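Local coordinates for nucleoside-diphosphate sugar epimerase (SulA family) (PDB 3OH8), which probably acts as an NAD(P)-dependent nucleoside-diphosphate sugar epimerase of the SulA family, although its substrate is not established, at residues 43-48 / 62-67; 74-79 / 91-96. All blocks are in the same frame, centred on the assembly; numbering follows the deposited sequence.

Contact 1. Residues 43-48 / 62-67; sequences ERLADG and ARHDLS
H64 packs its imidazole against the curled backbone of residues 43-48, where the peptide oxygens of four residues gather round it. Its ND1 hands a hydrogen to R44 O at 2.9 Å, a bent bond (135° at the hydrogen), with the carbonyl oxygen also somewhat out of the ring plane. D47 O sits at the ring edge and takes a second, weak bond from the same ND1. L45 O lies over one ring face instead, 3.1 Å from H64 CG, so the ring meets this carbonyl flat-on while ND1 is bonded at the rim. The first torsion of H64 (chi1 -73°) sets CG anti to the carbonyl carbon and swings the ring toward the loop. The backbone joins in: H64 N donates almost straight to G48 O at 3.0 Å, tying the loop to the backbone of strand 59-64. On the same side of the ring as L45 O, L45 CD2 comes within 3.9 Å of H64 CE1.

Away from this tight patch the contact thins. A46 O meets the H of L66 CA, with 3.4 Å between O and CA, and the leucine side chain beyond is exposed. A water rests 3.0 Å from both L45 O and D65 O, spanning the two backbones. On the solvent side R44 folds back within its own loop, its NH2 forming a salt bridge to D47 OD2 at 2.9 Å, while NH1 makes a long one to E43.

The contact closes the open end of the hairpin made by strands 49-53 and 59-64. L45 reaches W17, H20 and T21 of helix 13-21, the H64 ring meets that of F75 at a steep angle, and R63 and D65 both touch V78 of strand 74-78.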
loop_
_atom_site.group_PDB
_atom_site.type_symbol
_atom_site.label_atom_id
_atom_site.label_comp_id
_atom_site.label_asym_id
_atom_site.label_seq_id
_atom_site.Cartn_x
_atom_site.Cartn_y
_atom_site.Cartn_z
ATOM N N GLU A 43 -19.973 4.414 -6.509
ATOM C CA GLU A 43 -19.778 4.703 -7.925
ATOM C C GLU A 43 -19.273 6.125 -8.186
ATOM O O GLU A 43 -18.404 6.340 -9.039
ATOM C CB GLU A 43 -21.096 4.464 -8.664
ATOM C CG GLU A 43 -21.076 4.746 -10.155
ATOM C CD GLU A 43 -22.435 4.500 -10.795
ATOM O OE1 GLU A 43 -23.009 3.407 -10.584
ATOM O OE2 GLU A 43 -22.928 5.402 -11.508
ATOM N N ARG A 44 -19.818 7.088 -7.450
ATOM C CA ARG A 44 -19.526 8.494 -7.703
ATOM C C ARG A 44 -19.389 9.285 -6.419
ATOM O O ARG A 44 -19.964 8.921 -5.401
ATOM C CB ARG A 44 -20.638 9.118 -8.542
ATOM C CG ARG A 44 -20.684 8.623 -9.964
ATOM C CD ARG A 44 -22.121 8.445 -10.413
ATOM N NE ARG A 44 -22.972 9.566 -10.020
ATOM C CZ ARG A 44 -24.235 9.433 -9.623
ATOM N NH1 ARG A 44 -24.787 8.226 -9.559
ATOM N NH2 ARG A 44 -24.946 10.502 -9.289
ATOM N N LEU A 45 -18.658 10.392 -6.482
ATOM C CA LEU A 45 -18.436 11.220 -5.302
ATOM C C LEU A 45 -19.687 12.003 -4.890
ATOM O O LEU A 45 -19.841 12.358 -3.719
ATOM C CB LEU A 45 -17.253 12.171 -5.526
ATOM C CG LEU A 45 -15.903 11.487 -5.792
ATOM C CD1 LEU A 45 -14.784 12.514 -5.943
ATOM C CD2 LEU A 45 -15.579 10.478 -4.690
ATOM N N ALA A 46 -20.577 12.272 -5.843
ATOM C CA ALA A 46 -21.721 13.157 -5.570
ATOM C C ALA A 46 -22.675 12.538 -4.561
ATOM O O ALA A 46 -23.086 13.180 -3.589
ATOM C CB ALA A 46 -22.466 13.488 -6.856
ATOM N N ASP A 47 -23.012 11.277 -4.807
ATOM C CA ASP A 47 -23.953 10.539 -3.978
ATOM C C ASP A 47 -23.479 9.102 -3.907
ATOM O O ASP A 47 -22.351 8.800 -4.292
ATOM C CB ASP A 47 -25.364 10.610 -4.579
ATOM C CG ASP A 47 -25.407 10.174 -6.041
ATOM O OD1 ASP A 47 -24.455 9.512 -6.503
ATOM O OD2 ASP A 47 -26.403 10.491 -6.730
ATOM N N GLY A 48 -24.331 8.204 -3.436
ATOM C CA GLY A 48 -23.948 6.804 -3.398
ATOM C C GLY A 48 -23.259 6.452 -2.098
ATOM O O GLY A 48 -22.604 7.293 -1.486
ATOM N N ALA A 62 -21.311 4.645 5.061
ATOM C CA ALA A 62 -21.040 6.034 4.734
ATOM C C ALA A 62 -21.783 6.405 3.465
ATOM O O ALA A 62 -22.001 5.559 2.602
ATOM C CB ALA A 62 -19.547 6.261 4.564
ATOM N N ARG A 63 -22.164 7.672 3.352
ATOM C CA ARG A 63 -22.977 8.127 2.235
ATOM C C ARG A 63 -22.423 9.455 1.724
ATOM O O ARG A 63 -22.078 10.320 2.515
ATOM C CB ARG A 63 -24.411 8.319 2.740
ATOM C CG ARG A 63 -25.515 8.126 1.711
ATOM C CD ARG A 63 -26.882 8.210 2.394
ATOM N NE ARG A 63 -27.897 8.817 1.537
ATOM C CZ ARG A 63 -28.142 10.122 1.471
ATOM N NH1 ARG A 63 -27.441 10.976 2.211
ATOM N NH2 ARG A 63 -29.090 10.576 0.660
ATOM N N HIS A 64 -22.328 9.620 0.408
ATOM C CA HIS A 64 -21.934 10.912 -0.142
ATOM C C HIS A 64 -23.160 11.824 -0.187
ATOM O O HIS A 64 -24.252 11.387 -0.543
ATOM C CB HIS A 64 -21.335 10.774 -1.538
ATOM C CG HIS A 64 -19.956 10.185 -1.558
ATOM N ND1 HIS A 64 -19.544 9.281 -2.513
ATOM C CD2 HIS A 64 -18.889 10.377 -0.741
ATOM C CE1 HIS A 64 -18.288 8.941 -2.283
ATOM N NE2 HIS A 64 -17.867 9.589 -1.218
ATOM N N ASP A 65 -22.967 13.085 0.175
ATOM C CA ASP A 65 -24.071 14.032 0.312
ATOM C C ASP A 65 -24.163 14.932 -0.914
ATOM O O ASP A 65 -23.252 15.720 -1.195
ATOM C CB ASP A 65 -23.876 14.863 1.576
ATOM C CG ASP A 65 -25.025 15.825 1.828
ATOM O OD1 ASP A 65 -25.952 15.878 0.993
ATOM O OD2 ASP A 65 -24.985 16.525 2.855
ATOM N N LEU A 66 -25.265 14.816 -1.648
ATOM C CA LEU A 66 -25.441 15.586 -2.878
ATOM C C LEU A 66 -25.335 17.075 -2.591
ATOM O O LEU A 66 -24.776 17.826 -3.379
ATOM C CB LEU A 66 -26.799 15.280 -3.516
ATOM C CG LEU A 66 -26.917 15.409 -5.040
ATOM C CD1 LEU A 66 -28.314 15.874 -5.412
ATOM C CD2 LEU A 66 -25.878 16.359 -5.608
ATOM N N SER A 67 -25.861 17.496 -1.448
ATOM C CA SER A 67 -25.867 18.910 -1.102
ATOM C C SER A 67 -24.455 19.424 -0.841
ATOM O O SER A 67 -24.220 20.629 -0.851
ATOM C CB SER A 67 -26.757 19.168 0.117
ATOM O OG SER A 67 -26.124 18.750 1.314
HETATM O O HOH W 1 -20.569 14.799 -2.107
#

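Contact 2. Residues 74-79 / 91-96; sequences RFTDVC and RHVHNF
F75 and H94, facing each other in a hydrogen-bonded antiparallel pair, lay their rings in an offset stack, with planes 15° apart and centroids separated by 4.0 Å. The overlap is off-centre: F75 CE2 lies 3.2 Å from H94 CD2, while H94 CB comes over the phenylalanine face in a CH-pi contact. F75 reaches this place with CG set between its backbone N and carbonyl carbon (chi1 72°), which brings the ring up against its neighbour across the strands. H92 covers the opposite face of the H94 imidazole, so that ring is held between two others. Its rotation is further fixed at the rim, where H94 NE2 donates to D77 OD2 at 2.6 Å. The carboxylate plane stands 72° from the ring plane; the hydrogen therefore leaves within the imidazole plane but arrives from above the carboxylate. F96 extends the aromatic row, its ring edge meeting F75 CE1 with its own CE1 at 3.9 Å.

The other face, with R74, T76, V78, R91, V93 and N95, mixes aliphatic, polar and charged groups. V93 CG1 lies over the flat guanidinium of R74, 3.7 Å from NE, while the far end of that arginine is salt-bridged to E492 of helix 488-511. T76 meets V93 through OG1, whose hydrogen-bond partner is G68 O. Farther on, V78 and R91 lie side by side and point the same way, with V78 CG1 3.6 Å from R91 CG.

Backbone bonds of the F75-H94 and D77-H92 pairs, including H94 N to F75 O at 2.9 Å, keep this register. The two strands belong to a seven-stranded antiparallel sheet of order 1-7-6-5-4-3-2, and H92 meets F122 of the helix 119-139 that follows it, as in the helix-grip (START-like, Bet v 1) fold.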
loop_
_atom_site.group_PDB
_atom_site.type_symbol
_atom_site.label_atom_id
_atom_site.label_comp_id
_atom_site.label_asym_id
_atom_site.label_seq_id
_atom_site.Cartn_x
_atom_site.Cartn_y
_atom_site.Cartn_z
ATOM N N ARG A 74 -15.605 19.837 -4.610
ATOM C CA ARG A 74 -16.044 19.405 -3.297
ATOM C C ARG A 74 -16.859 18.130 -3.331
ATOM O O ARG A 74 -17.694 17.948 -4.212
ATOM C CB ARG A 74 -16.859 20.504 -2.617
ATOM C CG ARG A 74 -17.306 20.144 -1.209
ATOM C CD ARG A 74 -18.070 21.303 -0.561
ATOM N NE ARG A 74 -17.201 22.430 -0.252
ATOM C CZ ARG A 74 -17.600 23.519 0.397
ATOM N NH1 ARG A 74 -18.852 23.615 0.814
ATOM N NH2 ARG A 74 -16.750 24.507 0.634
ATOM N N PHE A 75 -16.590 17.235 -2.382
ATOM C CA PHE A 75 -17.537 16.159 -2.081
ATOM C C PHE A 75 -17.607 15.971 -0.577
ATOM O O PHE A 75 -16.726 16.432 0.142
ATOM C CB PHE A 75 -17.226 14.859 -2.842
ATOM C CG PHE A 75 -16.005 14.126 -2.357
ATOM C CD1 PHE A 75 -14.760 14.376 -2.922
ATOM C CD2 PHE A 75 -16.105 13.159 -1.364
ATOM C CE1 PHE A 75 -13.630 13.678 -2.489
ATOM C CE2 PHE A 75 -14.978 12.463 -0.924
ATOM C CZ PHE A 75 -13.741 12.721 -1.485
ATOM N N THR A 76 -18.667 15.342 -0.086
ATOM C CA THR A 76 -18.887 15.286 1.361
ATOM C C THR A 76 -19.304 13.878 1.792
ATOM O O THR A 76 -20.174 13.272 1.158
ATOM C CB THR A 76 -19.986 16.305 1.792
ATOM O OG1 THR A 76 -19.562 17.644 1.483
ATOM C CG2 THR A 76 -20.252 16.214 3.285
ATOM N N ASP A 77 -18.679 13.353 2.847
ATOM C CA ASP A 77 -19.059 12.039 3.392
ATOM C C ASP A 77 -19.922 12.248 4.625
ATOM O O ASP A 77 -19.590 13.072 5.469
ATOM C CB ASP A 77 -17.835 11.210 3.829
ATOM C CG ASP A 77 -16.805 11.046 2.742
ATOM O OD1 ASP A 77 -17.175 10.779 1.583
ATOM O OD2 ASP A 77 -15.603 11.166 3.058
ATOM N N VAL A 78 -21.005 11.486 4.762
ATOM C CA VAL A 78 -21.843 11.616 5.951
ATOM C C VAL A 78 -22.274 10.264 6.508
ATOM O O VAL A 78 -22.470 9.314 5.756
ATOM C CB VAL A 78 -23.103 12.494 5.684
ATOM C CG1 VAL A 78 -22.695 13.867 5.171
ATOM C CG2 VAL A 78 -24.047 11.815 4.709
ATOM N N CYS A 79 -22.400 10.180 7.829
ATOM C CA CYS A 79 -22.992 9.001 8.460
ATOM C C CYS A 79 -24.209 9.350 9.312
ATOM O O CYS A 79 -24.144 10.242 10.157
ATOM C CB CYS A 79 -21.982 8.268 9.328
ATOM S SG CYS A 79 -22.722 6.803 10.086
ATOM N N ARG A 91 -19.471 14.058 9.624
ATOM C CA ARG A 91 -19.637 14.785 8.370
ATOM C C ARG A 91 -18.283 15.308 7.878
ATOM O O ARG A 91 -17.675 16.166 8.512
ATOM C CB ARG A 91 -20.642 15.927 8.550
ATOM C CG ARG A 91 -21.316 16.381 7.270
ATOM C CD ARG A 91 -22.588 17.195 7.567
ATOM N NE ARG A 91 -23.264 17.614 6.342
ATOM C CZ ARG A 91 -22.995 18.745 5.699
ATOM N NH1 ARG A 91 -22.069 19.574 6.172
ATOM N NH2 ARG A 91 -23.650 19.048 4.585
ATOM N N HIS A 92 -17.828 14.793 6.739
ATOM C CA HIS A 92 -16.480 15.068 6.256
ATOM C C HIS A 92 -16.556 15.793 4.917
ATOM O O HIS A 92 -16.931 15.207 3.903
ATOM C CB HIS A 92 -15.715 13.737 6.120
ATOM C CG HIS A 92 -14.273 13.893 5.724
ATOM N ND1 HIS A 92 -13.735 15.084 5.305
ATOM C CD2 HIS A 92 -13.268 12.980 5.692
ATOM C CE1 HIS A 92 -12.449 14.906 5.018
ATOM N NE2 HIS A 92 -12.145 13.648 5.248
ATOM N N VAL A 93 -16.221 17.081 4.918
ATOM C CA VAL A 93 -16.189 17.851 3.684
ATOM C C VAL A 93 -14.765 17.860 3.103
ATOM O O VAL A 93 -13.799 18.163 3.808
ATOM C CB VAL A 93 -16.651 19.313 3.906
ATOM C CG1 VAL A 93 -16.560 20.099 2.602
ATOM C CG2 VAL A 93 -18.076 19.351 4.463
ATOM N N HIS A 94 -14.651 17.521 1.819
ATOM C CA HIS A 94 -13.370 17.506 1.109
ATOM C C HIS A 94 -13.414 18.628 0.081
ATOM O O HIS A 94 -14.161 18.541 -0.891
ATOM C CB HIS A 94 -13.159 16.191 0.339
ATOM C CG HIS A 94 -13.377 14.951 1.146
ATOM N ND1 HIS A 94 -12.357 14.082 1.483
ATOM C CD2 HIS A 94 -14.516 14.394 1.643
ATOM C CE1 HIS A 94 -12.851 13.061 2.164
ATOM N NE2 HIS A 94 -14.155 13.231 2.275
ATOM N N ASN A 95 -12.610 19.663 0.291
ATOM C CA ASN A 95 -12.616 20.842 -0.581
ATOM C C ASN A 95 -11.306 20.969 -1.357
ATOM O O ASN A 95 -10.223 20.810 -0.790
ATOM C CB ASN A 95 -12.839 22.099 0.254
ATOM C CG ASN A 95 -13.267 23.292 -0.582
ATOM O OD1 ASN A 95 -12.469 24.191 -0.870
ATOM N ND2 ASN A 95 -14.532 23.310 -0.967
ATOM N N PHE A 96 -11.409 21.270 -2.650
ATOM C CA PHE A 96 -10.245 21.351 -3.528
ATOM C C PHE A 96 -10.196 22.715 -4.216
ATOM O O PHE A 96 -11.100 23.044 -4.982
ATOM C CB PHE A 96 -10.354 20.296 -4.627
ATOM C CG PHE A 96 -10.439 18.876 -4.122
ATOM C CD1 PHE A 96 -11.629 18.376 -3.609
ATOM C CD2 PHE A 96 -9.338 18.037 -4.198
ATOM C CE1 PHE A 96 -11.718 17.057 -3.170
ATOM C CE2 PHE A 96 -9.412 16.726 -3.757
ATOM C CZ PHE A 96 -10.603 16.235 -3.237
#

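In the fold
Contacts 1 and 2 lie about 9 Å apart, centre to centre, in one seven-stranded antiparallel sheet, separate from the largely parallel sheet of the epimerase domain, where a nucleotide cofactor would be expected. Strands 59-64 and 74-78 join them: V78 N lies 2.8 Å from R63 O and D65 N 3.0 Å from T76 O, both probable hydrogen bonds. The side chains meet too, with H64 CD2 packed 2.9 Å from D77 OD1, so the carboxylate bonded to H94 also abuts H64. L45 CD1 touches F75 CD1 at 3.5 Å, so the 43-48 loop packs against the aromatic row of contact 2.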